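Local coordinates for Sn-glycerol-3-phosphate ABC transporter substrate-binding protein UspB (Mycobacterium tuberculosis, PDB 4MFI) that binds glycerophosphocholine as the substrate-binding subunit of an ATP-binding cassette transporter, probably delivering it to the membrane components for uptake, at residues D102-F106 with Q381-F387; L135-Y139 with P149-S153; S176-F180 with A197-A201. All coordinates share one frame; numbering follows the deposited sequence.

Overall arrangement
Contact 1 opens first along the chain, at 102-106, where strand 97-101 passes into helix 104-110, and it closes last, after a loop of 274 residues, when the short helix 383-386 packs against that turn. The other two contacts nest inside this loop. Contact 2 closes over nine residues, folding helix 133-137 against strand 144-160, and contact 3 then closes over sixteen, joining the start of helix 177-191 to strand 198-201. Contacts 2 and 3 lie in series and none of the three cross. Contacts 1 and 2 meet directly, Trp105 of the first packing on the backbone of Asp138 and Tyr139. Contact 3 lies apart, its centre about 25 Å from that of contact 1.

Contact 1. Residues D102-F106 with Q381-F387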
loop_
_atom_site.group_PDB
_atom_site.type_symbol
_atom_site.label_atom_id
_atom_site.label_comp_id
_atom_site.label_asym_id
_atom_site.label_seq_id
_atom_site.Cartn_x
_atom_site.Cartn_y
_atom_site.Cartn_z
ATOM N N ASP A 102 2.120 5.222 -4.182
ATOM C CA ASP A 102 2.520 5.737 -2.875
ATOM C C ASP A 102 3.863 6.465 -2.845
ATOM O O ASP A 102 4.130 7.210 -1.906
ATOM C CB ASP A 102 2.471 4.625 -1.807
ATOM C CG ASP A 102 3.352 3.417 -2.128
ATOM O OD1 ASP A 102 3.753 3.220 -3.293
ATOM O OD2 ASP A 102 3.620 2.625 -1.194
ATOM N N ARG A 103 4.690 6.263 -3.871
ATOM C CA ARG A 103 6.006 6.893 -3.947
ATOM C C ARG A 103 6.009 8.013 -4.975
ATOM O O ARG A 103 6.620 9.060 -4.779
ATOM C CB ARG A 103 7.070 5.858 -4.327
ATOM C CG ARG A 103 7.111 4.643 -3.411
ATOM C CD ARG A 103 7.719 3.434 -4.109
ATOM N NE ARG A 103 7.083 3.209 -5.408
ATOM C CZ ARG A 103 7.699 2.725 -6.483
ATOM N NH1 ARG A 103 8.986 2.377 -6.426
ATOM N NH2 ARG A 103 7.025 2.591 -7.620
ATOM N N TRP A 104 5.317 7.794 -6.081
ATOM C CA TRP A 104 5.366 8.757 -7.169
ATOM C C TRP A 104 4.560 10.028 -6.913
ATOM O O TRP A 104 4.915 11.087 -7.428
ATOM C CB TRP A 104 4.919 8.113 -8.477
ATOM C CG TRP A 104 5.967 7.264 -9.145
ATOM C CD1 TRP A 104 5.989 5.897 -9.238
ATOM C CD2 TRP A 104 7.140 7.728 -9.823
ATOM N NE1 TRP A 104 7.106 5.487 -9.935
ATOM C CE2 TRP A 104 7.824 6.592 -10.309
ATOM C CE3 TRP A 104 7.676 8.995 -10.074
ATOM C CZ2 TRP A 104 9.012 6.687 -11.028
ATOM C CZ3 TRP A 104 8.856 9.090 -10.790
ATOM C CH2 TRP A 104 9.516 7.941 -11.254
ATOM N N TRP A 105 3.483 9.951 -6.135
ATOM C CA TRP A 105 2.661 11.152 -5.974
ATOM C C TRP A 105 3.464 12.301 -5.360
ATOM O O TRP A 105 3.358 13.441 -5.822
ATOM C CB TRP A 105 1.348 10.880 -5.218
ATOM C CG TRP A 105 1.476 10.839 -3.719
ATOM C CD1 TRP A 105 1.531 9.722 -2.935
ATOM C CD2 TRP A 105 1.544 11.962 -2.825
ATOM N NE1 TRP A 105 1.636 10.079 -1.613
ATOM C CE2 TRP A 105 1.646 11.447 -1.516
ATOM C CE3 TRP A 105 1.530 13.352 -3.005
ATOM C CZ2 TRP A 105 1.744 12.269 -0.392
ATOM C CZ3 TRP A 105 1.625 14.175 -1.883
ATOM C CH2 TRP A 105 1.730 13.628 -0.593
ATOM N N PHE A 106 4.294 12.007 -4.357
ATOM C CA PHE A 106 5.047 13.077 -3.699
ATOM C C PHE A 106 6.124 13.624 -4.624
ATOM O O PHE A 106 6.390 14.825 -4.625
ATOM C CB PHE A 106 5.665 12.620 -2.378
ATOM C CG PHE A 106 6.432 13.706 -1.663
ATOM C CD1 PHE A 106 5.769 14.640 -0.882
ATOM C CD2 PHE A 106 7.815 13.792 -1.775
ATOM C CE1 PHE A 106 6.469 15.644 -0.222
ATOM C CE2 PHE A 106 8.517 14.796 -1.122
ATOM C CZ PHE A 106 7.845 15.723 -0.345
ATOM N N GLN A 381 2.804 5.832 5.884
ATOM C CA GLN A 381 4.145 5.279 5.755
ATOM C C GLN A 381 5.262 6.247 6.134
ATOM O O GLN A 381 5.094 7.464 6.088
ATOM C CB GLN A 381 4.370 4.786 4.332
ATOM C CG GLN A 381 3.456 3.651 3.922
ATOM C CD GLN A 381 3.891 3.042 2.616
ATOM O OE1 GLN A 381 4.962 2.425 2.540
ATOM N NE2 GLN A 381 3.089 3.234 1.565
ATOM N N ASP A 382 6.410 5.688 6.497
ATOM C CA ASP A 382 7.578 6.508 6.824
ATOM C C ASP A 382 8.045 7.297 5.604
ATOM O O ASP A 382 8.074 6.777 4.485
ATOM C CB ASP A 382 8.721 5.632 7.334
ATOM C CG ASP A 382 8.434 4.991 8.674
ATOM O OD1 ASP A 382 7.535 5.450 9.422
ATOM O OD2 ASP A 382 9.148 4.017 8.984
ATOM N N TYR A 383 8.411 8.560 5.823
ATOM C CA TYR A 383 8.857 9.422 4.720
ATOM C C TYR A 383 10.049 8.798 3.993
ATOM O O TYR A 383 10.185 8.938 2.772
ATOM C CB TYR A 383 9.265 10.814 5.215
ATOM C CG TYR A 383 8.166 11.742 5.691
ATOM C CD1 TYR A 383 6.889 11.282 6.032
ATOM C CD2 TYR A 383 8.426 13.098 5.841
ATOM C CE1 TYR A 383 5.907 12.165 6.485
ATOM C CE2 TYR A 383 7.466 13.975 6.291
ATOM C CZ TYR A 383 6.206 13.517 6.617
ATOM O OH TYR A 383 5.262 14.422 7.066
ATOM N N ALA A 384 10.913 8.097 4.729
ATOM C CA ALA A 384 12.096 7.506 4.106
ATOM C C ALA A 384 11.749 6.461 3.040
ATOM O O ALA A 384 12.543 6.227 2.122
ATOM C CB ALA A 384 13.030 6.912 5.156
ATOM N N ARG A 385 10.575 5.841 3.153
ATOM C CA ARG A 385 10.132 4.893 2.130
ATOM C C ARG A 385 9.411 5.571 0.965
ATOM O O ARG A 385 9.672 5.258 -0.201
ATOM C CB ARG A 385 9.257 3.767 2.717
ATOM C CG ARG A 385 8.927 2.718 1.657
ATOM C CD ARG A 385 8.082 1.522 2.148
ATOM N NE ARG A 385 7.951 0.633 0.994
ATOM C CZ ARG A 385 7.065 0.814 0.020
ATOM N NH1 ARG A 385 6.162 1.782 0.109
ATOM N NH2 ARG A 385 7.069 0.021 -1.041
ATOM N N VAL A 386 8.509 6.498 1.266
ATOM C CA VAL A 386 7.615 7.026 0.226
ATOM C C VAL A 386 7.936 8.400 -0.357
ATOM O O VAL A 386 7.473 8.712 -1.455
ATOM C CB VAL A 386 6.128 7.019 0.678
ATOM C CG1 VAL A 386 5.604 5.580 0.784
ATOM C CG2 VAL A 386 5.936 7.807 1.989
ATOM N N PHE A 387 8.701 9.219 0.365
ATOM C CA PHE A 387 9.017 10.582 -0.098
ATOM C C PHE A 387 10.474 10.751 -0.512
ATOM O O PHE A 387 10.826 11.721 -1.179
ATOM C CB PHE A 387 8.729 11.616 0.996
ATOM C CG PHE A 387 7.267 11.776 1.354
ATOM C CD1 PHE A 387 6.255 11.171 0.609
ATOM C CD2 PHE A 387 6.910 12.562 2.439
ATOM C CE1 PHE A 387 4.913 11.341 0.952
ATOM C CE2 PHE A 387 5.576 12.745 2.777
ATOM C CZ PHE A 387 4.576 12.127 2.033
HETATM O O HOH W 1 5.299 0.904 -3.247
#
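Asp102 OD2 accepts two bonds from 381-387. Gln381 NE2 meets Asp102 OD2 on the anti lone pair at 2.9 Å, nearly straight (164°) and in its own amide plane. Arg385 NH1 forms the salt bridge, 3.0 Å from Asp102 OD2, and comes from above the carboxylate plane, with the oxygen near the guanidinium plane. With CG anti to the backbone N (chi1 -174°) and the chain extended as far as NE, Arg385 reaches across to the aspartate. The other oxygen, OD1, takes a hydrogen from a water that accepts from Arg385 NH2. Arg385 NH1 also donates to Gln381 OE1 (2.8 Å), which has a further donor in Gln211, while NE is bound to Ser207; each guanidinium nitrogen thus has an acceptor. Arg103 looks chiefly elsewhere, to Asp101, Asp79 and Asp392, and its NE is a long 3.9 Å from Asp102 OD1. Its CA-H instead points at Val386 O. Phe106 and Phe387 form an offset stack, centroids 4.0 Å and planes 17° apart, and Trp105 CZ2 touches Phe387 CE1 at 3.6 Å. Salt-bridge network and aromatic cluster together tie 381-387 to the turn between strand 97-101 and helix 104-110, probably near the ligand cleft of this periplasmic-binding-protein fold.

Contact 2. Residues L135-Y139 with P149-S153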
loop_
_atom_site.group_PDB
_atom_site.type_symbol
_atom_site.label_atom_id
_atom_site.label_comp_id
_atom_site.label_asym_id
_atom_site.label_seq_id
_atom_site.Cartn_x
_atom_site.Cartn_y
_atom_site.Cartn_z
ATOM N N LEU A 135 -6.171 6.439 4.557
ATOM C CA LEU A 135 -6.086 6.396 3.097
ATOM C C LEU A 135 -6.101 7.792 2.485
ATOM O O LEU A 135 -5.461 8.028 1.463
ATOM C CB LEU A 135 -7.191 5.524 2.495
ATOM C CG LEU A 135 -7.152 4.041 2.881
ATOM C CD1 LEU A 135 -8.265 3.274 2.165
ATOM C CD2 LEU A 135 -5.791 3.424 2.584
ATOM N N LEU A 136 -6.832 8.718 3.096
ATOM C CA LEU A 136 -6.794 10.103 2.643
ATOM C C LEU A 136 -5.549 10.828 3.168
ATOM O O LEU A 136 -4.935 11.626 2.445
ATOM C CB LEU A 136 -8.072 10.840 3.054
ATOM C CG LEU A 136 -8.164 12.282 2.547
ATOM C CD1 LEU A 136 -8.097 12.330 1.027
ATOM C CD2 LEU A 136 -9.440 12.926 3.044
ATOM N N ALA A 137 -5.173 10.540 4.415
ATOM C CA ALA A 137 -3.981 11.141 5.026
ATOM C C ALA A 137 -2.698 10.760 4.293
ATOM O O ALA A 137 -1.695 11.472 4.380
ATOM C CB ALA A 137 -3.879 10.754 6.494
ATOM N N ASP A 138 -2.727 9.634 3.579
ATOM C CA ASP A 138 -1.585 9.188 2.778
ATOM C C ASP A 138 -1.119 10.248 1.783
ATOM O O ASP A 138 0.052 10.248 1.383
ATOM C CB ASP A 138 -1.945 7.935 1.976
ATOM C CG ASP A 138 -2.022 6.683 2.823
ATOM O OD1 ASP A 138 -1.280 6.555 3.826
ATOM O OD2 ASP A 138 -2.823 5.799 2.464
ATOM N N TYR A 139 -2.029 11.133 1.365
ATOM C CA TYR A 139 -1.708 12.129 0.334
ATOM C C TYR A 139 -1.585 13.537 0.877
ATOM O O TYR A 139 -1.608 14.510 0.117
ATOM C CB TYR A 139 -2.736 12.091 -0.805
ATOM C CG TYR A 139 -2.942 10.692 -1.323
ATOM C CD1 TYR A 139 -1.966 10.059 -2.090
ATOM C CD2 TYR A 139 -4.101 9.986 -1.025
ATOM C CE1 TYR A 139 -2.149 8.762 -2.547
ATOM C CE2 TYR A 139 -4.291 8.700 -1.481
ATOM C CZ TYR A 139 -3.317 8.089 -2.240
ATOM O OH TYR A 139 -3.522 6.800 -2.683
ATOM N N PRO A 149 -7.538 8.463 -2.511
ATOM C CA PRO A 149 -7.259 7.022 -2.600
ATOM C C PRO A 149 -8.180 6.311 -3.589
ATOM O O PRO A 149 -9.367 6.646 -3.669
ATOM C CB PRO A 149 -7.536 6.523 -1.178
ATOM C CG PRO A 149 -8.508 7.527 -0.610
ATOM C CD PRO A 149 -8.040 8.845 -1.178
ATOM N N TYR A 150 -7.641 5.342 -4.326
ATOM C CA TYR A 150 -8.384 4.688 -5.402
ATOM C C TYR A 150 -8.204 3.168 -5.377
ATOM O O TYR A 150 -9.172 2.427 -5.209
ATOM C CB TYR A 150 -7.922 5.258 -6.739
ATOM C CG TYR A 150 -8.532 4.653 -7.986
ATOM C CD1 TYR A 150 -9.863 4.889 -8.329
ATOM C CD2 TYR A 150 -7.758 3.892 -8.857
ATOM C CE1 TYR A 150 -10.408 4.365 -9.493
ATOM C CE2 TYR A 150 -8.293 3.362 -10.025
ATOM C CZ TYR A 150 -9.617 3.600 -10.337
ATOM O OH TYR A 150 -10.145 3.086 -11.502
ATOM N N ALA A 151 -6.964 2.709 -5.540
ATOM C CA ALA A 151 -6.655 1.278 -5.554
ATOM C C ALA A 151 -5.706 0.993 -4.399
ATOM O O ALA A 151 -4.484 1.057 -4.555
ATOM C CB ALA A 151 -6.016 0.885 -6.881
ATOM N N ARG A 152 -6.276 0.713 -3.230
ATOM C CA ARG A 152 -5.505 0.662 -1.991
ATOM C C ARG A 152 -5.465 -0.737 -1.389
ATOM O O ARG A 152 -6.414 -1.505 -1.512
ATOM C CB ARG A 152 -6.062 1.667 -0.972
ATOM C CG ARG A 152 -6.249 3.100 -1.531
ATOM C CD ARG A 152 -4.974 3.689 -2.185
ATOM N NE ARG A 152 -3.841 3.442 -1.307
ATOM C CZ ARG A 152 -3.479 4.218 -0.290
ATOM N NH1 ARG A 152 -4.067 5.396 -0.080
ATOM N NH2 ARG A 152 -2.489 3.823 0.494
ATOM N N SER A 153 -4.351 -1.043 -0.729
ATOM C CA SER A 153 -4.106 -2.348 -0.134
ATOM C C SER A 153 -3.427 -2.147 1.210
ATOM O O SER A 153 -3.015 -1.032 1.543
ATOM C CB SER A 153 -3.155 -3.123 -1.029
ATOM O OG SER A 153 -1.949 -2.386 -1.156
#
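The guanidinium of Arg152 has the CD2 methyl of Leu135 over one face, 3.6 Å above its plane and displaced toward the rim, while the carboxylate of Asp138 meets its edge. Leu135 O also lies at that group's edge, in plane, 3.4 Å from Arg152 NH1. The grip on the aspartate is end-on and converges on a single oxygen: Arg152 NH2 lies 2.8 Å and Arg152 NH1 2.9 Å from Asp138 OD2. The two planes are 52° apart; NH1 meets the oxygen on its anti side, close to the carboxylate plane, whereas NH2 comes from well above it. Bends in the arginine chain at chi2 (-54°) and chi3 (-46°) curl the group back toward Asp138. Tyr139 has Asp138 CB over the centre of one ring face and Pro149 CB at its edge, in plane. Tyr139 OH comes within 3.0 Å of Arg152 NH1, at an angle too poor for a hydrogen bond. Pro149 packs with its CB 3.8 Å from Leu135 CB and its CD against Tyr139 CE2. Thr304 also bonds to Asp138 OD2, and Arg152 NE to the carbonyl of Gly305. Helix 133-137 and the turn after it thus rest on strand 144-160 near its corner, where Tyr150 and Ala151 face Ala307 of strand 307-310 in a classic bulge, while Trp105 of helix 104-110 meets the Tyr139 ring edge-to-face.

Contact 3. Residues S176-F180 with A197-A201; sequences SWSEF and AHGWA
This is a buried aromatic cluster between the first turn of helix 177-191 and strand 198-201, with no hydrogen bond across it. Phe180 carries the closest approach: its edge, through CE2 and CZ, is directed at the face of His198 in an offset edge-to-face pair with centroids 4.9 Å apart and planes at 63°, and Phe180 CZ stands 3.5 Å from His198 ND1. The phenyl ring is carried out to the strand by a first torsion that sets CG anti to the backbone N (chi1 -177°). The polar need of His198 ND1 is met outside the pair, by the hydroxyl of Ser268. Trp177 adds a looser contact, its CZ3 lying 4.1 Å from Trp200 CH2; one indole reaches in from the helix and the other from the strand, nearly parallel yet slid so far apart that they barely overlap. Within the strand, His198 CD2 sits over a face of Trp200, whose NE1 is bonded to Ser244. Ser176, just before the helix, is its N-cap, with OG accepting from Glu179 N at 2.9 Å. Around the cluster, Pro213 of helix 211-216 touches both tryptophans, strand 268-272 lies against Trp177 and Phe180, and strand 251-254 pairs in parallel with 198-201.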
loop_
_atom_site.group_PDB
_atom_site.type_symbol
_atom_site.label_atom_id
_atom_site.label_comp_id
_atom_site.label_asym_id
_atom_site.label_seq_id
_atom_site.Cartn_x
_atom_site.Cartn_y
_atom_site.Cartn_z
ATOM N N SER A 176 1.369 -10.396 19.221
ATOM C CA SER A 176 2.551 -9.555 19.112
ATOM C C SER A 176 3.563 -10.281 18.250
ATOM O O SER A 176 3.516 -11.513 18.122
ATOM C CB SER A 176 3.156 -9.259 20.494
ATOM O OG SER A 176 3.673 -10.438 21.100
ATOM N N TRP A 177 4.498 -9.540 17.675
ATOM C CA TRP A 177 5.575 -10.190 16.953
ATOM C C TRP A 177 6.428 -11.072 17.864
ATOM O O TRP A 177 6.920 -12.123 17.433
ATOM C CB TRP A 177 6.409 -9.156 16.188
ATOM C CG TRP A 177 5.706 -8.728 14.934
ATOM C CD1 TRP A 177 5.069 -7.539 14.704
ATOM C CD2 TRP A 177 5.529 -9.515 13.753
ATOM N NE1 TRP A 177 4.518 -7.538 13.436
ATOM C CE2 TRP A 177 4.786 -8.740 12.837
ATOM C CE3 TRP A 177 5.933 -10.800 13.378
ATOM C CZ2 TRP A 177 4.444 -9.208 11.565
ATOM C CZ3 TRP A 177 5.591 -11.264 12.118
ATOM C CH2 TRP A 177 4.854 -10.470 11.226
ATOM N N SER A 178 6.573 -10.683 19.131
ATOM C CA SER A 178 7.328 -11.504 20.067
ATOM C C SER A 178 6.624 -12.822 20.386
ATOM O O SER A 178 7.282 -13.853 20.526
ATOM C CB SER A 178 7.676 -10.713 21.327
ATOM O OG SER A 178 8.617 -9.707 21.001
ATOM N N GLU A 179 5.294 -12.810 20.468
ATOM C CA GLU A 179 4.570 -14.076 20.592
ATOM C C GLU A 179 4.807 -14.945 19.362
ATOM O O GLU A 179 5.048 -16.150 19.479
ATOM C CB GLU A 179 3.068 -13.861 20.785
ATOM C CG GLU A 179 2.317 -15.176 21.045
ATOM C CD GLU A 179 0.804 -15.044 21.018
ATOM O OE1 GLU A 179 0.269 -14.295 20.170
ATOM O OE2 GLU A 179 0.139 -15.705 21.850
ATOM N N PHE A 180 4.745 -14.342 18.176
ATOM C CA PHE A 180 4.975 -15.111 16.969
ATOM C C PHE A 180 6.368 -15.726 16.969
ATOM O O PHE A 180 6.552 -16.874 16.566
ATOM C CB PHE A 180 4.784 -14.292 15.697
ATOM C CG PHE A 180 4.945 -15.128 14.470
ATOM C CD1 PHE A 180 4.048 -16.156 14.224
ATOM C CD2 PHE A 180 6.025 -14.958 13.611
ATOM C CE1 PHE A 180 4.194 -16.999 13.132
ATOM C CE2 PHE A 180 6.174 -15.791 12.497
ATOM C CZ PHE A 180 5.256 -16.816 12.266
ATOM N N ALA A 197 8.395 -21.946 8.776
ATOM C CA ALA A 197 7.278 -21.447 9.578
ATOM C C ALA A 197 6.751 -20.120 9.038
ATOM O O ALA A 197 5.558 -19.828 9.161
ATOM C CB ALA A 197 7.705 -21.276 11.031
ATOM N N HIS A 198 7.648 -19.305 8.481
ATOM C CA HIS A 198 7.299 -17.949 8.062
ATOM C C HIS A 198 8.150 -17.568 6.872
ATOM O O HIS A 198 9.335 -17.883 6.835
ATOM C CB HIS A 198 7.540 -16.955 9.214
ATOM C CG HIS A 198 6.902 -15.617 9.000
ATOM N ND1 HIS A 198 5.538 -15.432 9.041
ATOM C CD2 HIS A 198 7.441 -14.397 8.747
ATOM C CE1 HIS A 198 5.260 -14.157 8.824
ATOM N NE2 HIS A 198 6.397 -13.507 8.640
ATOM N N GLY A 199 7.542 -16.903 5.896
ATOM C CA GLY A 199 8.308 -16.318 4.805
ATOM C C GLY A 199 8.222 -14.809 4.859
ATOM O O GLY A 199 7.144 -14.249 5.052
ATOM N N TRP A 200 9.373 -14.165 4.693
ATOM C CA TRP A 200 9.465 -12.716 4.523
ATOM C C TRP A 200 9.581 -12.409 3.043
ATOM O O TRP A 200 10.277 -13.114 2.313
ATOM C CB TRP A 200 10.716 -12.172 5.219
ATOM C CG TRP A 200 10.688 -12.255 6.718
ATOM C CD1 TRP A 200 11.358 -13.152 7.506
ATOM C CD2 TRP A 200 9.969 -11.392 7.610
ATOM N NE1 TRP A 200 11.088 -12.907 8.830
ATOM C CE2 TRP A 200 10.247 -11.826 8.924
ATOM C CE3 TRP A 200 9.114 -10.301 7.424
ATOM C CZ2 TRP A 200 9.694 -11.213 10.045
ATOM C CZ3 TRP A 200 8.569 -9.687 8.543
ATOM C CH2 TRP A 200 8.856 -10.147 9.835
ATOM N N ALA A 201 8.939 -11.329 2.600
ATOM C CA ALA A 201 9.059 -10.910 1.209
ATOM C C ALA A 201 10.512 -10.610 0.849
ATOM O O ALA A 201 11.327 -10.273 1.720
ATOM C CB ALA A 201 8.214 -9.679 0.966
#